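Local coordinates for protein porin (Rhodobacter blasticus, PDB 3PRN) that forms trimeric outer-membrane channels through which small hydrophilic solutes, up to about 0.6 kDa, diffuse passively, at residues V85-D90 with T161-I166; Y96-G101 with F107-S112; G197-F202 with T225-Y230. The protein carries 1 engineered substitution. All blocks are in the same frame, centred on the assembly; numbering follows the deposited sequence.

Contact 1: V85-D90 with T161-I166; sequences VDTAFD and TEEFGI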
ATOM      1  N   VAL A  85      -3.861 -16.145  -9.760  1.00 19.02           N
ATOM      2  CA  VAL A  85      -3.017 -16.687 -10.771  1.00 19.90           C
ATOM      3  C   VAL A  85      -3.184 -16.091 -12.173  1.00 20.93           C
ATOM      4  O   VAL A  85      -4.230 -15.487 -12.445  1.00 20.79           O
ATOM      5  CB  VAL A  85      -3.205 -18.237 -10.880  1.00 20.05           C
ATOM      6  CG1 VAL A  85      -3.000 -18.904  -9.479  1.00 20.14           C
ATOM      7  CG2 VAL A  85      -4.613 -18.664 -11.355  1.00 17.33           C
ATOM      8  N   ASP A  86      -2.143 -16.257 -12.957  1.00 20.51           N
ATOM      9  CA  ASP A  86      -2.175 -16.055 -14.389  1.00 21.89           C
ATOM     10  C   ASP A  86      -2.848 -17.290 -15.006  1.00 21.36           C
ATOM     11  O   ASP A  86      -2.510 -18.434 -14.672  1.00 22.24           O
ATOM     12  CB  ASP A  86      -0.749 -15.917 -14.995  1.00 24.01           C
ATOM     13  CG  ASP A  86      -0.202 -14.549 -14.618  1.00 29.55           C
ATOM     14  OD1 ASP A  86      -0.759 -13.490 -15.104  1.00 31.36           O
ATOM     15  OD2 ASP A  86       0.777 -14.456 -13.793  1.00 31.92           O
ATOM     16  N   THR A  87      -3.793 -17.049 -15.892  1.00 21.36           N
ATOM     17  CA  THR A  87      -4.562 -18.138 -16.523  1.00 21.32           C
ATOM     18  C   THR A  87      -4.032 -18.488 -17.916  1.00 21.16           C
ATOM     19  O   THR A  87      -3.305 -17.746 -18.585  1.00 20.48           O
ATOM     20  CB  THR A  87      -6.027 -17.732 -16.676  1.00 21.71           C
ATOM     21  OG1 THR A  87      -6.120 -16.559 -17.470  1.00 21.47           O
ATOM     22  CG2 THR A  87      -6.708 -17.443 -15.337  1.00 21.37           C
ATOM     23  N   ALA A  88      -4.380 -19.714 -18.325  1.00 20.71           N
ATOM     24  CA  ALA A  88      -3.856 -20.186 -19.611  1.00 21.28           C
ATOM     25  C   ALA A  88      -4.233 -19.344 -20.810  1.00 21.45           C
ATOM     26  O   ALA A  88      -3.363 -18.947 -21.615  1.00 21.00           O
ATOM     27  CB  ALA A  88      -4.273 -21.649 -19.786  1.00 22.06           C
ATOM     28  N   PHE A  89      -5.493 -18.934 -20.925  1.00 21.63           N
ATOM     29  CA  PHE A  89      -5.906 -18.177 -22.117  1.00 22.86           C
ATOM     30  C   PHE A  89      -5.241 -16.799 -22.148  1.00 22.75           C
ATOM     31  O   PHE A  89      -5.029 -16.217 -23.222  1.00 23.10           O
ATOM     32  CB  PHE A  89      -7.437 -18.038 -22.086  1.00 24.26           C
ATOM     33  CG  PHE A  89      -8.076 -17.707 -23.413  1.00 25.97           C
ATOM     34  CD1 PHE A  89      -8.289 -18.741 -24.351  1.00 27.00           C
ATOM     35  CD2 PHE A  89      -8.464 -16.425 -23.728  1.00 25.78           C
ATOM     36  CE1 PHE A  89      -8.897 -18.449 -25.589  1.00 28.20           C
ATOM     37  CE2 PHE A  89      -9.048 -16.107 -24.967  1.00 26.82           C
ATOM     38  CZ  PHE A  89      -9.257 -17.142 -25.885  1.00 27.27           C
ATOM     39  N   ASP A  90      -4.909 -16.281 -20.961  1.00 22.92           N
ATOM     40  CA  ASP A  90      -4.288 -14.964 -20.882  1.00 22.12           C
ATOM     41  C   ASP A  90      -2.781 -15.082 -20.998  1.00 22.88           C
ATOM     42  O   ASP A  90      -2.169 -14.061 -21.307  1.00 21.32           O
ATOM     43  CB  ASP A  90      -4.697 -14.278 -19.564  1.00 24.32           C
ATOM     44  CG  ASP A  90      -4.316 -12.784 -19.477  1.00 24.13           C
ATOM     45  OD1 ASP A  90      -4.734 -11.984 -20.300  1.00 20.88           O
ATOM     46  OD2 ASP A  90      -3.582 -12.395 -18.538  1.00 26.43           O
ATOM     47  N   THR A 161     -19.532 -22.426 -10.759  1.00 36.02           N
ATOM     48  CA  THR A 161     -18.937 -22.851 -12.027  1.00 34.40           C
ATOM     49  C   THR A 161     -17.445 -22.547 -11.997  1.00 33.49           C
ATOM     50  O   THR A 161     -17.097 -21.381 -11.850  1.00 33.23           O
ATOM     51  CB  THR A 161     -19.562 -22.016 -13.175  1.00 35.57           C
ATOM     52  OG1 THR A 161     -20.986 -22.131 -13.065  1.00 38.09           O
ATOM     53  CG2 THR A 161     -19.062 -22.417 -14.529  1.00 36.07           C
ATOM     54  N   GLU A 162     -16.610 -23.527 -12.152  1.00 32.61           N
ATOM     55  CA  GLU A 162     -15.162 -23.284 -12.143  1.00 32.27           C
ATOM     56  C   GLU A 162     -14.661 -23.197 -13.577  1.00 31.11           C
ATOM     57  O   GLU A 162     -15.266 -23.808 -14.449  1.00 31.33           O
ATOM     58  CB  GLU A 162     -14.439 -24.426 -11.406  1.00 33.47           C
ATOM     59  CG  GLU A 162     -14.791 -24.393  -9.916  1.00 34.96           C
ATOM     60  CD  GLU A 162     -15.931 -25.331  -9.579  1.00 39.51           C
ATOM     61  OE1 GLU A 162     -16.236 -26.268 -10.348  1.00 39.98           O
ATOM     62  OE2 GLU A 162     -16.575 -25.142  -8.516  1.00 40.61           O
ATOM     63  N   GLU A 163     -13.582 -22.449 -13.816  1.00 30.16           N
ATOM     64  CA  GLU A 163     -13.032 -22.293 -15.138  1.00 27.56           C
ATOM     65  C   GLU A 163     -11.784 -23.160 -15.278  1.00 28.46           C
ATOM     66  O   GLU A 163     -10.877 -23.119 -14.444  1.00 27.32           O
ATOM     67  CB  GLU A 163     -12.664 -20.825 -15.380  1.00 25.53           C
ATOM     68  CG  GLU A 163     -11.968 -20.608 -16.713  1.00 23.46           C
ATOM     69  CD  GLU A 163     -11.322 -19.239 -16.801  1.00 26.39           C
ATOM     70  OE1 GLU A 163     -10.109 -19.081 -16.406  1.00 25.67           O
ATOM     71  OE2 GLU A 163     -11.996 -18.244 -17.261  1.00 25.20           O
ATOM     72  N   PHE A 164     -11.747 -23.960 -16.326  1.00 27.22           N
ATOM     73  CA  PHE A 164     -10.567 -24.793 -16.590  1.00 28.02           C
ATOM     74  C   PHE A 164      -9.987 -24.415 -17.941  1.00 27.06           C
ATOM     75  O   PHE A 164     -10.696 -24.356 -18.955  1.00 27.14           O
ATOM     76  CB  PHE A 164     -10.898 -26.282 -16.581  1.00 33.25           C
ATOM     77  CG  PHE A 164      -9.656 -27.109 -16.905  1.00 40.61           C
ATOM     78  CD1 PHE A 164      -8.615 -27.205 -15.972  1.00 43.35           C
ATOM     79  CD2 PHE A 164      -9.551 -27.750 -18.141  1.00 43.66           C
ATOM     80  CE1 PHE A 164      -7.464 -27.938 -16.283  1.00 45.07           C
ATOM     81  CE2 PHE A 164      -8.399 -28.480 -18.454  1.00 45.78           C
ATOM     82  CZ  PHE A 164      -7.355 -28.573 -17.525  1.00 46.35           C
ATOM     83  N   GLY A 165      -8.698 -24.159 -17.942  1.00 26.23           N
ATOM     84  CA  GLY A 165      -8.028 -23.710 -19.158  1.00 25.91           C
ATOM     85  C   GLY A 165      -6.788 -24.516 -19.478  1.00 26.24           C
ATOM     86  O   GLY A 165      -5.985 -24.875 -18.597  1.00 25.76           O
ATOM     87  N   ILE A 166      -6.516 -24.618 -20.785  1.00 26.88           N
ATOM     88  CA  ILE A 166      -5.227 -25.233 -21.176  1.00 26.46           C
ATOM     89  C   ILE A 166      -4.673 -24.536 -22.386  1.00 26.38           C
ATOM     90  O   ILE A 166      -5.418 -24.079 -23.288  1.00 26.68           O
ATOM     91  CB  ILE A 166      -5.393 -26.751 -21.401  1.00 29.80           C
ATOM     92  CG1 ILE A 166      -4.062 -27.342 -21.887  1.00 33.40           C
ATOM     93  CG2 ILE A 166      -6.452 -27.050 -22.427  1.00 30.09           C
ATOM     94  CD1 ILE A 166      -4.022 -28.832 -21.563  1.00 38.96           C
TER
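The methyl group of A88 rests on the backbone of G165, with CB 3.8 Å from both the carbonyl carbon and the oxygen of G165, and 3.9 Å from N of I166. The contact joins the long loop that folds into the 16-stranded porin barrel to the inner face of strand 163-171, close to where the loop leaves strand 78-83. G165 suits this closeness: a beta carbon on it would lie only about 3.5 Å from the A88 methyl. I166 contributes backbone here, its side chain turning away from the loop.

A second, looser touch lies beside the first. CG2 of T87 meets OE1 of E163 at 3.9 Å, the two side chains crossing at about a right angle. With OG1 between its backbone N and carbonyl carbon (chi1 59°), T87 leaves the methyl to face the acid, while E163, extended with CG anti to its N (chi1 175°), stretches inward from the strand to meet it.

The stronger polar ties lead outward. F115, of the same inward loop, serves both residues: its amide donates to OE2 of E163 and its carbonyl bonds to OG1 of T87. The amide of G186 is a second donor to OE2. S147 on the neighbouring strand 142-150 takes the amide of A88 with its hydroxyl and pairs through its backbone with G165. T87 stands at the N-cap position of the short helix 88-91, whose first turn holds a weak bond of 3.2 Å from D90 N to T87 O.

Contact 2: Y96-G101 with F107-S112; sequences YDSEMG and FGDAQS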
ATOM      1  N   TYR A  96      -1.990 -11.581 -27.941  1.00 22.57           N
ATOM      2  CA  TYR A  96      -2.125 -10.137 -27.816  1.00 22.03           C
ATOM      3  C   TYR A  96      -1.188  -9.383 -28.728  1.00 22.30           C
ATOM      4  O   TYR A  96      -1.065  -8.141 -28.617  1.00 22.61           O
ATOM      5  CB  TYR A  96      -1.798  -9.708 -26.338  1.00 22.50           C
ATOM      6  CG  TYR A  96      -2.832 -10.250 -25.351  1.00 20.69           C
ATOM      7  CD1 TYR A  96      -4.172  -9.920 -25.512  1.00 22.84           C
ATOM      8  CD2 TYR A  96      -2.451 -11.043 -24.276  1.00 20.16           C
ATOM      9  CE1 TYR A  96      -5.155 -10.358 -24.632  1.00 22.84           C
ATOM     10  CE2 TYR A  96      -3.412 -11.562 -23.418  1.00 20.85           C
ATOM     11  CZ  TYR A  96      -4.748 -11.171 -23.580  1.00 21.75           C
ATOM     12  OH  TYR A  96      -5.669 -11.664 -22.733  1.00 23.74           O
ATOM     13  N   ASP A  97      -0.520 -10.033 -29.670  1.00 22.36           N
ATOM     14  CA  ASP A  97       0.487  -9.361 -30.510  1.00 22.51           C
ATOM     15  C   ASP A  97      -0.001  -8.416 -31.534  1.00 23.06           C
ATOM     16  O   ASP A  97       0.852  -7.723 -32.133  1.00 23.40           O
ATOM     17  CB  ASP A  97       1.416 -10.390 -31.175  1.00 25.90           C
ATOM     18  CG  ASP A  97       2.349 -11.050 -30.197  1.00 29.72           C
ATOM     19  OD1 ASP A  97       2.380 -10.746 -29.000  1.00 33.42           O
ATOM     20  OD2 ASP A  97       3.120 -11.936 -30.573  1.00 31.39           O
ATOM     21  N   SER A  98      -1.329  -8.175 -31.655  1.00 22.97           N
ATOM     22  CA  SER A  98      -1.752  -7.094 -32.546  1.00 22.76           C
ATOM     23  C   SER A  98      -1.874  -5.764 -31.793  1.00 23.01           C
ATOM     24  O   SER A  98      -2.040  -4.702 -32.420  1.00 22.59           O
ATOM     25  CB  SER A  98      -3.080  -7.452 -33.238  1.00 22.04           C
ATOM     26  OG  SER A  98      -4.178  -7.334 -32.356  1.00 24.28           O
ATOM     27  N   GLU A  99      -1.714  -5.780 -30.453  1.00 22.53           N
ATOM     28  CA  GLU A  99      -1.839  -4.531 -29.670  1.00 21.87           C
ATOM     29  C   GLU A  99      -0.868  -3.452 -30.104  1.00 22.17           C
ATOM     30  O   GLU A  99       0.231  -3.699 -30.590  1.00 22.36           O
ATOM     31  CB  GLU A  99      -1.730  -4.832 -28.162  1.00 21.30           C
ATOM     32  CG  GLU A  99      -2.980  -5.587 -27.662  1.00 21.69           C
ATOM     33  CD  GLU A  99      -2.838  -6.073 -26.225  1.00 23.05           C
ATOM     34  OE1 GLU A  99      -1.696  -6.020 -25.689  1.00 22.71           O
ATOM     35  OE2 GLU A  99      -3.855  -6.499 -25.615  1.00 21.50           O
ATOM     36  N   MET A 100      -1.250  -2.192 -29.918  1.00 21.20           N
ATOM     37  CA  MET A 100      -0.475  -1.045 -30.289  1.00 20.69           C
ATOM     38  C   MET A 100      -0.864   0.211 -29.482  1.00 19.89           C
ATOM     39  O   MET A 100      -1.852   0.154 -28.737  1.00 20.16           O
ATOM     40  CB  MET A 100      -0.718  -0.737 -31.790  1.00 20.62           C
ATOM     41  CG  MET A 100      -2.226  -0.794 -32.124  1.00 22.49           C
ATOM     42  SD  MET A 100      -2.545  -0.078 -33.779  1.00 23.81           S
ATOM     43  CE  MET A 100      -1.847  -1.338 -34.808  1.00 21.13           C
ATOM     44  N   GLY A 101      -0.080   1.258 -29.641  1.00 18.84           N
ATOM     45  CA  GLY A 101      -0.330   2.504 -28.919  1.00 19.62           C
ATOM     46  C   GLY A 101       0.278   2.389 -27.492  1.00 20.22           C
ATOM     47  O   GLY A 101       0.669   1.285 -27.049  1.00 19.05           O
ATOM     48  N   PHE A 107      -8.630  -3.763 -31.118  1.00 21.77           N
ATOM     49  CA  PHE A 107      -9.944  -4.414 -31.351  1.00 22.25           C
ATOM     50  C   PHE A 107      -9.697  -5.843 -31.841  1.00 22.51           C
ATOM     51  O   PHE A 107     -10.613  -6.689 -31.751  1.00 22.81           O
ATOM     52  CB  PHE A 107     -10.735  -3.610 -32.387  1.00 20.73           C
ATOM     53  CG  PHE A 107     -11.206  -2.280 -31.855  1.00 22.17           C
ATOM     54  CD1 PHE A 107     -12.178  -2.288 -30.830  1.00 23.85           C
ATOM     55  CD2 PHE A 107     -10.765  -1.076 -32.353  1.00 22.53           C
ATOM     56  CE1 PHE A 107     -12.667  -1.081 -30.311  1.00 24.39           C
ATOM     57  CE2 PHE A 107     -11.272   0.110 -31.835  1.00 23.82           C
ATOM     58  CZ  PHE A 107     -12.224   0.110 -30.826  1.00 23.08           C
ATOM     59  N   GLY A 108      -8.503  -6.142 -32.325  1.00 22.13           N
ATOM     60  CA  GLY A 108      -8.201  -7.493 -32.796  1.00 21.95           C
ATOM     61  C   GLY A 108      -7.900  -8.484 -31.682  1.00 22.64           C
ATOM     62  O   GLY A 108      -7.679  -9.674 -31.988  1.00 22.12           O
ATOM     63  N   ASP A 109      -7.894  -8.041 -30.407  1.00 22.12           N
ATOM     64  CA  ASP A 109      -7.742  -8.979 -29.290  1.00 22.65           C
ATOM     65  C   ASP A 109      -9.070  -9.763 -29.192  1.00 22.55           C
ATOM     66  O   ASP A 109     -10.119  -9.269 -29.665  1.00 22.51           O
ATOM     67  CB  ASP A 109      -7.595  -8.159 -28.003  1.00 22.77           C
ATOM     68  CG  ASP A 109      -6.176  -7.665 -27.749  1.00 22.67           C
ATOM     69  OD1 ASP A 109      -5.198  -8.030 -28.457  1.00 22.28           O
ATOM     70  OD2 ASP A 109      -6.023  -6.887 -26.763  1.00 23.37           O
ATOM     71  N   ALA A 110      -9.089 -10.927 -28.617  1.00 23.18           N
ATOM     72  CA  ALA A 110     -10.266 -11.762 -28.467  1.00 23.57           C
ATOM     73  C   ALA A 110     -11.428 -10.997 -27.832  1.00 25.06           C
ATOM     74  O   ALA A 110     -11.259 -10.300 -26.816  1.00 24.45           O
ATOM     75  CB  ALA A 110      -9.916 -12.943 -27.584  1.00 23.02           C
ATOM     76  N   GLN A 111     -12.632 -11.170 -28.384  1.00 25.15           N
ATOM     77  CA  GLN A 111     -13.800 -10.497 -27.811  1.00 26.70           C
ATOM     78  C   GLN A 111     -14.620 -11.496 -26.983  1.00 27.42           C
ATOM     79  O   GLN A 111     -15.801 -11.730 -27.242  1.00 29.50           O
ATOM     80  CB  GLN A 111     -14.698  -9.964 -28.941  1.00 26.58           C
ATOM     81  CG  GLN A 111     -13.961  -9.042 -29.895  1.00 25.67           C
ATOM     82  CD  GLN A 111     -13.631  -7.718 -29.237  1.00 27.47           C
ATOM     83  OE1 GLN A 111     -14.541  -7.020 -28.797  1.00 28.38           O
ATOM     84  NE2 GLN A 111     -12.377  -7.332 -29.132  1.00 27.22           N
ATOM     85  N   SER A 112     -13.985 -12.098 -25.995  1.00 27.41           N
ATOM     86  CA  SER A 112     -14.673 -13.056 -25.104  1.00 27.00           C
ATOM     87  C   SER A 112     -14.391 -12.660 -23.660  1.00 26.99           C
ATOM     88  O   SER A 112     -13.609 -11.719 -23.406  1.00 25.64           O
ATOM     89  CB  SER A 112     -14.197 -14.481 -25.385  1.00 29.27           C
ATOM     90  OG  SER A 112     -12.784 -14.523 -25.435  1.00 31.66           O
TER
HETATM   91  O   HOH W   1      -3.862  -9.006 -30.522  1.00 24.70           O
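D109 sets its carboxylate against E99 and the ring edge of Y96, on two arms of the constriction loop that porins fold into the barrel to narrow the channel. The close side is acid against acid. OE2 of E99 stands 2.5 Å from OD2 of D109, a separation at which one of the two groups probably carries a proton; the carboxylate planes are turned 56° apart. Y96 closes in with its ring edge: CD1 is 3.6 Å from OD1 of D109, the carboxylate standing steeply to the ring at 75°. The Y96 hydroxyl itself is tied to D90, and the engineered W104 packs against E99. Shortening E99 to an alanine is likely to leave a gap against D109 and take away the oxygen facing its OD2, with the carboxylate freer to turn.

Toward S98 the fit is looser and water fills in. OG of S98 is 4.1 Å from OD1 of D109, and one water spans them, 2.5 Å from that OG, donating to that OD1 at 2.6 Å and accepting from the S98 amide N at 2.9 Å. The serine hydroxyl, bonded also to S106, faces G108, where a side chain would crowd it. Q111 folds back, its NE2 donating to D109 O at 3.0 Å from 35° above the carbonyl plane.

Contact 3: G197-F202 with T225-Y230; sequences GAAYKF and TLYGNY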
ATOM      1  N   GLY A 197      -3.293 -19.613 -33.213  1.00 26.57           N
ATOM      2  CA  GLY A 197      -2.610 -18.547 -33.920  1.00 27.74           C
ATOM      3  C   GLY A 197      -1.288 -19.015 -34.488  1.00 28.35           C
ATOM      4  O   GLY A 197      -0.671 -19.984 -34.040  1.00 28.95           O
ATOM      5  N   ALA A 198      -0.770 -18.244 -35.416  1.00 29.36           N
ATOM      6  CA  ALA A 198       0.550 -18.528 -35.972  1.00 31.09           C
ATOM      7  C   ALA A 198       1.136 -17.223 -36.453  1.00 32.48           C
ATOM      8  O   ALA A 198       0.400 -16.258 -36.737  1.00 32.43           O
ATOM      9  CB  ALA A 198       0.332 -19.511 -37.115  1.00 32.10           C
ATOM     10  N   ALA A 199       2.451 -17.146 -36.490  1.00 34.23           N
ATOM     11  CA  ALA A 199       3.208 -15.987 -36.884  1.00 37.18           C
ATOM     12  C   ALA A 199       4.499 -16.427 -37.611  1.00 39.91           C
ATOM     13  O   ALA A 199       5.111 -17.463 -37.325  1.00 39.20           O
ATOM     14  CB  ALA A 199       3.601 -15.131 -35.677  1.00 33.82           C
ATOM     15  N   TYR A 200       4.909 -15.557 -38.510  1.00 42.84           N
ATOM     16  CA  TYR A 200       6.094 -15.816 -39.323  1.00 46.19           C
ATOM     17  C   TYR A 200       7.002 -14.609 -39.275  1.00 48.07           C
ATOM     18  O   TYR A 200       6.523 -13.532 -39.641  1.00 47.38           O
ATOM     19  CB  TYR A 200       5.605 -16.060 -40.786  1.00 47.87           C
ATOM     20  CG  TYR A 200       6.736 -16.386 -41.731  1.00 55.21           C
ATOM     21  CD1 TYR A 200       7.574 -17.476 -41.486  1.00 57.94           C
ATOM     22  CD2 TYR A 200       6.996 -15.611 -42.859  1.00 58.41           C
ATOM     23  CE1 TYR A 200       8.643 -17.775 -42.322  1.00 60.53           C
ATOM     24  CE2 TYR A 200       8.043 -15.917 -43.723  1.00 60.55           C
ATOM     25  CZ  TYR A 200       8.871 -16.987 -43.437  1.00 61.73           C
ATOM     26  OH  TYR A 200       9.917 -17.307 -44.282  1.00 63.32           O
ATOM     27  N   LYS A 201       8.245 -14.769 -38.828  1.00 50.22           N
ATOM     28  CA  LYS A 201       9.180 -13.632 -38.802  1.00 54.61           C
ATOM     29  C   LYS A 201       9.835 -13.572 -40.200  1.00 56.23           C
ATOM     30  O   LYS A 201      10.765 -14.307 -40.465  1.00 56.63           O
ATOM     31  CB  LYS A 201      10.248 -13.715 -37.760  1.00 57.10           C
ATOM     32  CG  LYS A 201       9.776 -13.929 -36.318  1.00 61.43           C
ATOM     33  CD  LYS A 201      11.000 -13.821 -35.410  1.00 64.37           C
ATOM     34  CE  LYS A 201      10.761 -14.308 -33.988  1.00 66.41           C
ATOM     35  NZ  LYS A 201      11.974 -13.932 -33.148  1.00 67.86           N
ATOM     36  N   PHE A 202       9.195 -12.853 -41.102  1.00 58.63           N
ATOM     37  CA  PHE A 202       9.569 -12.819 -42.503  1.00 61.68           C
ATOM     38  C   PHE A 202      10.824 -11.985 -42.708  1.00 62.60           C
ATOM     39  O   PHE A 202      11.191 -11.628 -43.829  1.00 63.45           O
ATOM     40  CB  PHE A 202       8.444 -12.397 -43.422  1.00 65.00           C
ATOM     41  CG  PHE A 202       8.141 -10.937 -43.512  1.00 68.28           C
ATOM     42  CD1 PHE A 202       8.774 -10.120 -44.435  1.00 69.69           C
ATOM     43  CD2 PHE A 202       7.188 -10.366 -42.680  1.00 69.50           C
ATOM     44  CE1 PHE A 202       8.489  -8.772 -44.525  1.00 70.80           C
ATOM     45  CE2 PHE A 202       6.890  -9.016 -42.770  1.00 70.40           C
ATOM     46  CZ  PHE A 202       7.535  -8.215 -43.691  1.00 71.00           C
ATOM     47  N   THR A 225      -8.035 -12.235 -36.784  1.00 26.27           N
ATOM     48  CA  THR A 225      -7.232 -11.012 -36.728  1.00 25.97           C
ATOM     49  C   THR A 225      -5.936 -11.309 -37.500  1.00 26.50           C
ATOM     50  O   THR A 225      -5.296 -12.328 -37.229  1.00 27.25           O
ATOM     51  CB  THR A 225      -6.851 -10.688 -35.240  1.00 23.39           C
ATOM     52  OG1 THR A 225      -8.094 -10.415 -34.583  1.00 23.21           O
ATOM     53  CG2 THR A 225      -5.931  -9.499 -35.156  1.00 24.05           C
ATOM     54  N   LEU A 226      -5.660 -10.414 -38.407  1.00 26.89           N
ATOM     55  CA  LEU A 226      -4.448 -10.438 -39.212  1.00 27.77           C
ATOM     56  C   LEU A 226      -3.637  -9.203 -38.838  1.00 26.68           C
ATOM     57  O   LEU A 226      -4.122  -8.068 -38.855  1.00 27.48           O
ATOM     58  CB  LEU A 226      -4.822 -10.463 -40.708  1.00 30.41           C
ATOM     59  CG  LEU A 226      -3.646 -10.127 -41.630  1.00 32.83           C
ATOM     60  CD1 LEU A 226      -2.716 -11.329 -41.648  1.00 33.43           C
ATOM     61  CD2 LEU A 226      -4.186  -9.791 -43.028  1.00 34.57           C
ATOM     62  N   TYR A 227      -2.366  -9.442 -38.441  1.00 27.00           N
ATOM     63  CA  TYR A 227      -1.558  -8.290 -38.049  1.00 26.85           C
ATOM     64  C   TYR A 227      -0.122  -8.413 -38.511  1.00 26.88           C
ATOM     65  O   TYR A 227       0.349  -9.489 -38.880  1.00 26.92           O
ATOM     66  CB  TYR A 227      -1.534  -8.149 -36.489  1.00 26.78           C
ATOM     67  CG  TYR A 227      -0.772  -9.286 -35.822  1.00 27.13           C
ATOM     68  CD1 TYR A 227      -1.432 -10.489 -35.612  1.00 27.92           C
ATOM     69  CD2 TYR A 227       0.562  -9.216 -35.453  1.00 28.00           C
ATOM     70  CE1 TYR A 227      -0.834 -11.577 -35.013  1.00 28.24           C
ATOM     71  CE2 TYR A 227       1.197 -10.308 -34.862  1.00 28.74           C
ATOM     72  CZ  TYR A 227       0.505 -11.473 -34.649  1.00 29.68           C
ATOM     73  OH  TYR A 227       1.091 -12.615 -34.096  1.00 29.16           O
ATOM     74  N   GLY A 228       0.575  -7.290 -38.432  1.00 27.07           N
ATOM     75  CA  GLY A 228       1.980  -7.306 -38.812  1.00 28.82           C
ATOM     76  C   GLY A 228       2.727  -6.139 -38.192  1.00 30.31           C
ATOM     77  O   GLY A 228       2.128  -5.130 -37.790  1.00 29.51           O
ATOM     78  N   ASN A 229       4.047  -6.266 -38.138  1.00 30.08           N
ATOM     79  CA  ASN A 229       4.836  -5.161 -37.597  1.00 32.91           C
ATOM     80  C   ASN A 229       6.220  -5.196 -38.283  1.00 33.57           C
ATOM     81  O   ASN A 229       6.663  -6.260 -38.737  1.00 33.95           O
ATOM     82  CB  ASN A 229       4.997  -5.153 -36.097  1.00 31.34           C
ATOM     83  CG  ASN A 229       5.392  -6.526 -35.583  1.00 34.16           C
ATOM     84  OD1 ASN A 229       4.524  -7.217 -35.016  1.00 35.42           O
ATOM     85  ND2 ASN A 229       6.632  -6.928 -35.819  1.00 33.70           N
ATOM     86  N   TYR A 230       6.811  -4.026 -38.335  1.00 35.40           N
ATOM     87  CA  TYR A 230       8.112  -3.907 -38.980  1.00 36.80           C
ATOM     88  C   TYR A 230       8.980  -2.872 -38.279  1.00 37.69           C
ATOM     89  O   TYR A 230       8.518  -1.758 -38.048  1.00 36.82           O
ATOM     90  CB  TYR A 230       7.796  -3.498 -40.436  1.00 39.47           C
ATOM     91  CG  TYR A 230       8.978  -3.751 -41.341  1.00 48.88           C
ATOM     92  CD1 TYR A 230       9.199  -5.020 -41.867  1.00 52.35           C
ATOM     93  CD2 TYR A 230       9.861  -2.718 -41.645  1.00 52.23           C
ATOM     94  CE1 TYR A 230      10.284  -5.263 -42.695  1.00 56.13           C
ATOM     95  CE2 TYR A 230      10.956  -2.956 -42.473  1.00 56.08           C
ATOM     96  CZ  TYR A 230      11.152  -4.222 -42.988  1.00 58.12           C
ATOM     97  OH  TYR A 230      12.237  -4.457 -43.823  1.00 61.77           O
TER
HETATM   98  O   HOH W   2      -0.152 -14.829 -34.338  1.00 25.81           O
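The hydroxyl of Y227 donates to a water at 2.6 Å, and the water in turn donates to O of A198 at 2.8 Å, linking two strands that are not neighbours in the antiparallel porin barrel. Strand 206-214 runs between 193-200 and 223-232; the touching parts of the two segments run 33° apart, and A199 and G228 are still 9.0 Å from CA to CA. Y227 spans this width: CG sits between its backbone N and carbonyl carbon (chi1 68°), a turn that lays the ring across the inner wall, past N211 of the intervening strand, until OH comes 3.9 Å from CB of A199. The bridging water lies in the ring plane at its edge. D97 and S98 of the constriction loop and Y240 pack against the same tyrosine.

A second touch, apolar, lies on the outer surface near the short turn that follows strand 193-200. Here the chain bends through an inverse gamma turn centred on K201, and F202 swings its ring back toward Y230. The two aromatic side chains cross at about a right angle, and F232 meets Y230 edge-to-face. Their place on the outer surface is consistent with the belt of aromatics that porins carry at the membrane boundary. The F202 ring approaches by its far end, CZ lying 4.0 Å from CD1 and 4.2 Å from CE1 of Y230.

Contacts 1 and 2 belong to one inward-folded loop: contact 1 fixes its start to the wall, and contact 2, tied back to it through D90, braces two later arms against each other. Contact 3 lies in the wall and the turn at its edge, and is joined to contact 2 by a hydrogen bond between T225 OG1 and G108 O. Chemistry follows place. Contact 1, mostly buried, sets one methyl on bare backbone and another against an acid. Contacts 2 and 3 are only partly buried: the first uses carboxylates and water, the second a water bridge inside the barrel and aromatic rings outside, with F202 on the surface. Contacts 1 and 3 share the barrel sheet without touching.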